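Local coordinates for substrate binding periplasmic protein (Ralstonia solanacearum, PDB 3LOP) that binds leucine in a pocket beside a magnesium ion and, as a periplasmic binding protein, probably delivers such amino acids to a membrane ABC transporter, at residues L117-K122 with H314-L319; D321-V324 with F328-D331. One frame throughout, in Å; residues are numbered along the deposited sequence.

How the contacts relate
Following the chain from the N terminus, 117-122 comes first, on an outermost strand of the five-stranded parallel sheet. The chain then runs through 191 residues, including the whole four-stranded parallel sheet, before 314-319 returns to it and contact 1 closes this long loop. Contact 2 opens just after, where 321-324 and 328-331 pair across three residues as a hairpin. The two contacts are in series, neither nested nor crossed, with centres about 11 Å apart. They touch through Ile121, whose CG2 lies 4.1 Å from Phe328 CE1 and also packs on Val330, and through Leu319 beside Asp331. Together they gather helix 309-317 and the hairpin beside the five-stranded sheet.

Contact 1 (L117-K122 with H314-L319); sequences LVFPIK and HALTEL. With NI (nickel (II) ion), chain H.
The ring of Phe119 has Leu316 over one face and Thr317 at its edge, and these two meetings make up the contact. Leu316 CB stands above the plane, shifted toward the rim, and comes within 3.7 Å of Phe119 CE2. Measured to the ring centroid the distance is 4.0 Å, with the carbon 25° off the normal, which is a CH-pi contact over the face. In the plane of the ring, the methyl CG2 of Thr317 lies 3.8 Å from Phe119 CZ. The hydroxyl of Thr317 is turned the other way: with chi1 at 69° it sits between the backbone N and carbonyl carbon, and OG1 donates to His314 O one turn back at 2.7 Å. That bond satisfies the polar branch within the helix and fixes the rotation that presents the methyl to the aromatic edge. No hydrogen bond crosses between the segments.

Beyond the contact, the carboxylate of Glu318 grips a nickel ion with both oxygens, OE1 at 2.3 Å and OE2 at 2.2 Å, and three waters also bind the metal. At the far end of the other segment, Lys122 belongs with Ala106 and Tyr125 to a magnesium site; Ala106 and Tyr125 also line the leucine pocket.

Two more side chains meet the ring of Phe119, Phe332 edge-to-face and Arg335 in a cation-pi contact, while a hydrogen bond ties Val118 O to the same arginine. Strand 118-119 is an outermost strand of the five-stranded parallel sheet and bonds through its backbone to Leu102 and Gly104. Leu316, near the C-terminal end of helix 309-317, also packs on Pro101, on Val103 of strand 102-103 and on Ala299 of helix 284-303, so its side chain joins the end of helix 309-317 to strand 102-103 and helix 284-303.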
ATOM      1  N   LEU A 117      13.964   9.866   7.028  1.00  5.18           N
ATOM      2  CA  LEU A 117      12.934  10.669   6.377  1.00  5.17           C
ATOM      3  C   LEU A 117      11.740   9.874   5.860  1.00  4.29           C
ATOM      4  O   LEU A 117      10.811  10.451   5.293  1.00  4.68           O
ATOM      5  CB  LEU A 117      13.547  11.487   5.237  1.00  6.22           C
ATOM      6  CG  LEU A 117      14.375  12.685   5.711  1.00  7.59           C
ATOM      7  CD1 LEU A 117      15.061  13.358   4.533  1.00  8.90           C
ATOM      8  CD2 LEU A 117      13.459  13.668   6.429  1.00  8.39           C
ATOM      9  N   VAL A 118      11.759   8.559   6.051  1.00  4.29           N
ATOM     10  CA  VAL A 118      10.647   7.730   5.597  1.00  4.62           C
ATOM     11  C   VAL A 118       9.807   7.298   6.792  1.00  4.35           C
ATOM     12  O   VAL A 118      10.323   6.743   7.763  1.00  4.74           O
ATOM     13  CB  VAL A 118      11.148   6.493   4.827  1.00  4.28           C
ATOM     14  CG1 VAL A 118       9.969   5.676   4.333  1.00  5.60           C
ATOM     15  CG2 VAL A 118      12.000   6.937   3.644  1.00  6.39           C
ATOM     16  N   PHE A 119       8.505   7.564   6.709  1.00  3.96           N
ATOM     17  CA  PHE A 119       7.572   7.243   7.782  1.00  3.03           C
ATOM     18  C   PHE A 119       6.500   6.237   7.370  1.00  3.74           C
ATOM     19  O   PHE A 119       5.382   6.615   7.008  1.00  3.33           O
ATOM     20  CB  PHE A 119       6.898   8.526   8.288  1.00  3.62           C
ATOM     21  CG  PHE A 119       7.853   9.508   8.908  1.00  3.91           C
ATOM     22  CD1 PHE A 119       8.656  10.326   8.116  1.00  4.73           C
ATOM     23  CD2 PHE A 119       7.960   9.601  10.293  1.00  4.48           C
ATOM     24  CE1 PHE A 119       9.552  11.221   8.699  1.00  5.57           C
ATOM     25  CE2 PHE A 119       8.852  10.493  10.886  1.00  5.04           C
ATOM     26  CZ  PHE A 119       9.649  11.304  10.089  1.00  4.99           C
ATOM     27  N   PRO A 120       6.831   4.938   7.419  1.00  3.53           N
ATOM     28  CA  PRO A 120       5.862   3.906   7.046  1.00  3.29           C
ATOM     29  C   PRO A 120       4.715   3.871   8.046  1.00  3.63           C
ATOM     30  O   PRO A 120       4.932   3.969   9.257  1.00  4.26           O
ATOM     31  CB  PRO A 120       6.695   2.626   7.075  1.00  5.28           C
ATOM     32  CG  PRO A 120       7.711   2.911   8.150  1.00  5.11           C
ATOM     33  CD  PRO A 120       8.110   4.338   7.841  1.00  5.58           C
ATOM     34  N   ILE A 121       3.496   3.734   7.539  1.00  3.29           N
ATOM     35  CA  ILE A 121       2.328   3.680   8.405  1.00  3.81           C
ATOM     36  C   ILE A 121       1.813   2.253   8.575  1.00  4.00           C
ATOM     37  O   ILE A 121       1.793   1.719   9.680  1.00  5.10           O
ATOM     38  CB  ILE A 121       1.185   4.561   7.850  1.00  4.08           C
ATOM     39  CG1 ILE A 121       1.589   6.037   7.921  1.00  2.65           C
ATOM     40  CG2 ILE A 121      -0.102   4.310   8.631  1.00  4.13           C
ATOM     41  CD1 ILE A 121       0.568   6.990   7.306  1.00  2.85           C
ATOM     42  N   LYS A 122       1.421   1.628   7.473  1.00  5.03           N
ATOM     43  CA  LYS A 122       0.865   0.283   7.545  1.00  4.60           C
ATOM     44  C   LYS A 122       1.826  -0.818   7.980  1.00  4.58           C
ATOM     45  O   LYS A 122       3.043  -0.723   7.787  1.00  4.94           O
ATOM     46  CB  LYS A 122       0.227  -0.087   6.203  1.00  4.79           C
ATOM     47  CG  LYS A 122       1.193  -0.288   5.056  1.00  6.98           C
ATOM     48  CD  LYS A 122       0.458  -0.128   3.729  1.00  7.80           C
ATOM     49  CE  LYS A 122       1.328  -0.488   2.536  1.00  8.40           C
ATOM     50  NZ  LYS A 122       1.329  -1.958   2.281  1.00 10.76           N
ATOM     51  N   HIS A 314       9.743  17.212  12.394  1.00  7.33           N
ATOM     52  CA  HIS A 314       9.825  17.148  13.843  1.00  8.29           C
ATOM     53  C   HIS A 314       8.502  16.653  14.428  1.00  7.14           C
ATOM     54  O   HIS A 314       8.478  15.752  15.266  1.00  7.07           O
ATOM     55  CB  HIS A 314      10.160  18.540  14.374  1.00 10.47           C
ATOM     56  CG  HIS A 314      10.536  18.568  15.819  1.00 12.16           C
ATOM     57  ND1 HIS A 314       9.640  18.286  16.827  1.00 15.11           N
ATOM     58  CD2 HIS A 314      11.709  18.861  16.427  1.00 14.22           C
ATOM     59  CE1 HIS A 314      10.247  18.406  17.993  1.00 13.29           C
ATOM     60  NE2 HIS A 314      11.503  18.754  17.780  1.00 15.95           N
ATOM     61  N   ALA A 315       7.402  17.238  13.964  1.00  6.22           N
ATOM     62  CA  ALA A 315       6.077  16.863  14.439  1.00  5.37           C
ATOM     63  C   ALA A 315       5.783  15.390  14.162  1.00  6.03           C
ATOM     64  O   ALA A 315       5.218  14.690  14.999  1.00  7.39           O
ATOM     65  CB  ALA A 315       5.022  17.747  13.781  1.00  5.94           C
ATOM     66  N   LEU A 316       6.174  14.920  12.984  1.00  5.62           N
ATOM     67  CA  LEU A 316       5.947  13.530  12.619  1.00  5.76           C
ATOM     68  C   LEU A 316       6.646  12.573  13.579  1.00  6.57           C
ATOM     69  O   LEU A 316       6.060  11.588  14.022  1.00  7.25           O
ATOM     70  CB  LEU A 316       6.436  13.275  11.189  1.00  4.57           C
ATOM     71  CG  LEU A 316       5.561  13.834  10.066  1.00  6.71           C
ATOM     72  CD1 LEU A 316       6.343  13.855   8.766  1.00  6.30           C
ATOM     73  CD2 LEU A 316       4.304  12.983   9.930  1.00  5.71           C
ATOM     74  N   THR A 317       7.898  12.873  13.912  1.00  7.13           N
ATOM     75  CA  THR A 317       8.660  12.012  14.805  1.00  8.75           C
ATOM     76  C   THR A 317       8.088  11.961  16.216  1.00  8.95           C
ATOM     77  O   THR A 317       8.487  11.117  17.014  1.00 11.05           O
ATOM     78  CB  THR A 317      10.136  12.459  14.902  1.00  8.66           C
ATOM     79  OG1 THR A 317      10.221  13.714  15.587  1.00 11.11           O
ATOM     80  CG2 THR A 317      10.738  12.604  13.519  1.00  8.70           C
ATOM     81  N   GLU A 318       7.151  12.850  16.526  1.00  9.71           N
ATOM     82  CA  GLU A 318       6.583  12.860  17.868  1.00 10.75           C
ATOM     83  C   GLU A 318       5.124  12.428  17.963  1.00 10.28           C
ATOM     84  O   GLU A 318       4.511  12.540  19.023  1.00  9.84           O
ATOM     85  CB  GLU A 318       6.784  14.239  18.497  1.00 13.13           C
ATOM     86  CG  GLU A 318       8.239  14.674  18.451  1.00 15.45           C
ATOM     87  CD  GLU A 318       8.520  15.931  19.237  1.00 17.58           C
ATOM     88  OE1 GLU A 318       7.789  16.930  19.064  1.00 16.70           O
ATOM     89  OE2 GLU A 318       9.493  15.920  20.021  1.00 20.88           O
ATOM     90  N   LEU A 319       4.564  11.933  16.862  1.00  9.03           N
ATOM     91  CA  LEU A 319       3.188  11.448  16.889  1.00  7.95           C
ATOM     92  C   LEU A 319       3.210  10.160  17.710  1.00  7.25           C
ATOM     93  O   LEU A 319       3.851   9.183  17.318  1.00  7.38           O
ATOM     94  CB  LEU A 319       2.680  11.145  15.471  1.00  8.78           C
ATOM     95  CG  LEU A 319       2.419  12.326  14.532  1.00  9.55           C
ATOM     96  CD1 LEU A 319       1.841  11.799  13.227  1.00 11.48           C
ATOM     97  CD2 LEU A 319       1.449  13.313  15.173  1.00 11.75           C
TER
HETATM   98 NI    NI H 406       9.481  18.115  20.077  1.00 18.73          NI
HETATM   99  O   HOH W   1       8.364  20.066  19.904  1.00 36.58           O
HETATM  100  O   HOH W   2      11.467  18.323  21.216  1.00 20.47           O
HETATM  101  O   HOH W   3       8.621  17.406  22.105  1.00 24.28           O

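Contact 2 (D321-V324 with F328-D331); sequences DYDV and FTVD
Tyr322 and Val330 form the hydrogen-bonded pair of a short antiparallel beta hairpin. Tyr322 N donates to Val330 O at 3.0 Å, and Val330 N returns a bond to Tyr322 O at 2.9 Å. Next along, Asp323 faces Thr329 as a non-hydrogen-bonded pair, and the ladder resumes with Val324 N on Phe328 O, a straighter bond at 166°. At the other end a G1 beta bulge sets Asp321 and Tyr322 both opposite Val330; Asp321 takes the left-handed backbone conformation (phi 65°) expected at the first bulge position.

On the face carrying Tyr322 and Val330, Val324 CG2 comes 4.3 Å from Val330 CG2 and also meets the edge of the Phe328 ring. On the face of Asp323 and Thr329, the threonine methyl CG2 rests by Asp323 CB. Asp321 and Asp331 lie side by side, their carboxylate planes 62° apart.

Outside this shell, helix 284-303 covers the first face: Val295 packs on both valines, and Lys294 and Glu298 lie against Tyr322. Asp323 OD1 accepts from the backbone N of Gly325 and of Gly327, bracing the turn, and Asp331 OD1 is held by Thr333 OG1. Between the like charges, one water donates to Asp321 OD1 at 2.6 Å and to Asp331 OD2; a second water links Asp321 OD1 with Thr329 OG1, 2.7 Å from that hydroxyl oxygen.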
ATOM      1  N   ASP A 321       0.690   7.512  19.087  1.00  7.21           N
ATOM      2  CA  ASP A 321      -0.643   6.924  19.101  1.00  7.16           C
ATOM      3  C   ASP A 321      -1.744   7.881  18.656  1.00  7.12           C
ATOM      4  O   ASP A 321      -2.828   7.916  19.244  1.00  7.04           O
ATOM      5  CB  ASP A 321      -0.969   6.369  20.490  1.00  8.20           C
ATOM      6  CG  ASP A 321       0.093   5.416  20.999  1.00  9.79           C
ATOM      7  OD1 ASP A 321       0.456   4.473  20.264  1.00 10.87           O
ATOM      8  OD2 ASP A 321       0.563   5.610  22.139  1.00  9.38           O
ATOM      9  N   TYR A 322      -1.469   8.661  17.616  1.00  5.33           N
ATOM     10  CA  TYR A 322      -2.477   9.570  17.091  1.00  5.65           C
ATOM     11  C   TYR A 322      -3.556   8.693  16.454  1.00  4.75           C
ATOM     12  O   TYR A 322      -3.258   7.848  15.608  1.00  4.91           O
ATOM     13  CB  TYR A 322      -1.864  10.506  16.044  1.00  4.19           C
ATOM     14  CG  TYR A 322      -2.897  11.213  15.205  1.00  5.78           C
ATOM     15  CD1 TYR A 322      -3.852  12.045  15.790  1.00  5.57           C
ATOM     16  CD2 TYR A 322      -2.948  11.013  13.828  1.00  7.44           C
ATOM     17  CE1 TYR A 322      -4.838  12.656  15.019  1.00  6.28           C
ATOM     18  CE2 TYR A 322      -3.926  11.617  13.051  1.00  7.73           C
ATOM     19  CZ  TYR A 322      -4.868  12.434  13.649  1.00  8.34           C
ATOM     20  OH  TYR A 322      -5.843  13.017  12.871  1.00  9.97           O
ATOM     21  N   ASP A 323      -4.805   8.903  16.864  1.00  6.07           N
ATOM     22  CA  ASP A 323      -5.944   8.124  16.376  1.00  5.59           C
ATOM     23  C   ASP A 323      -6.575   8.757  15.135  1.00  5.86           C
ATOM     24  O   ASP A 323      -7.161   9.836  15.214  1.00  5.41           O
ATOM     25  CB  ASP A 323      -7.000   8.031  17.485  1.00  6.14           C
ATOM     26  CG  ASP A 323      -8.004   6.910  17.263  1.00  7.89           C
ATOM     27  OD1 ASP A 323      -8.236   6.515  16.102  1.00  7.82           O
ATOM     28  OD2 ASP A 323      -8.577   6.431  18.265  1.00 13.03           O
ATOM     29  N   VAL A 324      -6.458   8.079  13.998  1.00  4.98           N
ATOM     30  CA  VAL A 324      -7.028   8.565  12.746  1.00  7.41           C
ATOM     31  C   VAL A 324      -8.532   8.281  12.760  1.00  5.92           C
ATOM     32  O   VAL A 324      -9.300   8.839  11.968  1.00  5.84           O
ATOM     33  CB  VAL A 324      -6.371   7.852  11.542  1.00  8.76           C
ATOM     34  CG1 VAL A 324      -6.988   8.327  10.245  1.00 12.03           C
ATOM     35  CG2 VAL A 324      -4.872   8.119  11.542  1.00 11.31           C
ATOM     36  N   PHE A 328      -7.393   3.224  14.953  1.00  5.45           N
ATOM     37  CA  PHE A 328      -6.279   3.015  14.037  1.00  4.63           C
ATOM     38  C   PHE A 328      -5.309   4.124  14.410  1.00  6.17           C
ATOM     39  O   PHE A 328      -5.428   5.259  13.950  1.00  6.85           O
ATOM     40  CB  PHE A 328      -6.729   3.148  12.579  1.00  4.26           C
ATOM     41  CG  PHE A 328      -5.664   2.769  11.587  1.00  5.14           C
ATOM     42  CD1 PHE A 328      -4.712   3.696  11.177  1.00  6.74           C
ATOM     43  CD2 PHE A 328      -5.591   1.472  11.095  1.00  6.73           C
ATOM     44  CE1 PHE A 328      -3.698   3.334  10.290  1.00  7.24           C
ATOM     45  CE2 PHE A 328      -4.584   1.099  10.212  1.00  7.00           C
ATOM     46  CZ  PHE A 328      -3.634   2.033   9.808  1.00  7.13           C
ATOM     47  N   THR A 329      -4.360   3.782  15.272  1.00  5.92           N
ATOM     48  CA  THR A 329      -3.389   4.745  15.767  1.00  6.63           C
ATOM     49  C   THR A 329      -2.024   4.633  15.116  1.00  5.82           C
ATOM     50  O   THR A 329      -1.624   3.566  14.657  1.00  5.97           O
ATOM     51  CB  THR A 329      -3.216   4.592  17.285  1.00  7.98           C
ATOM     52  OG1 THR A 329      -2.846   3.241  17.588  1.00  9.54           O
ATOM     53  CG2 THR A 329      -4.515   4.926  18.000  1.00  8.16           C
ATOM     54  N   VAL A 330      -1.311   5.754  15.096  1.00  5.67           N
ATOM     55  CA  VAL A 330       0.016   5.814  14.513  1.00  6.53           C
ATOM     56  C   VAL A 330       1.018   6.324  15.544  1.00  6.73           C
ATOM     57  O   VAL A 330       0.790   7.342  16.200  1.00  6.99           O
ATOM     58  CB  VAL A 330       0.025   6.746  13.286  1.00  8.40           C
ATOM     59  CG1 VAL A 330       1.407   6.778  12.663  1.00  9.69           C
ATOM     60  CG2 VAL A 330      -1.011   6.276  12.275  1.00 11.08           C
ATOM     61  N   ASP A 331       2.120   5.598  15.692  1.00  5.92           N
ATOM     62  CA  ASP A 331       3.177   5.968  16.626  1.00  6.30           C
ATOM     63  C   ASP A 331       4.506   5.970  15.875  1.00  6.65           C
ATOM     64  O   ASP A 331       5.034   4.909  15.534  1.00  7.80           O
ATOM     65  CB  ASP A 331       3.221   4.966  17.788  1.00  6.76           C
ATOM     66  CG  ASP A 331       4.416   5.175  18.701  1.00  9.13           C
ATOM     67  OD1 ASP A 331       5.041   6.252  18.627  1.00  9.95           O
ATOM     68  OD2 ASP A 331       4.723   4.262  19.502  1.00 11.10           O
TER
HETATM   69  O   HOH W   4      -0.199   3.641  17.842  1.00 14.16           O
HETATM   70  O   HOH W   5       2.555   2.887  20.469  1.00 14.80           O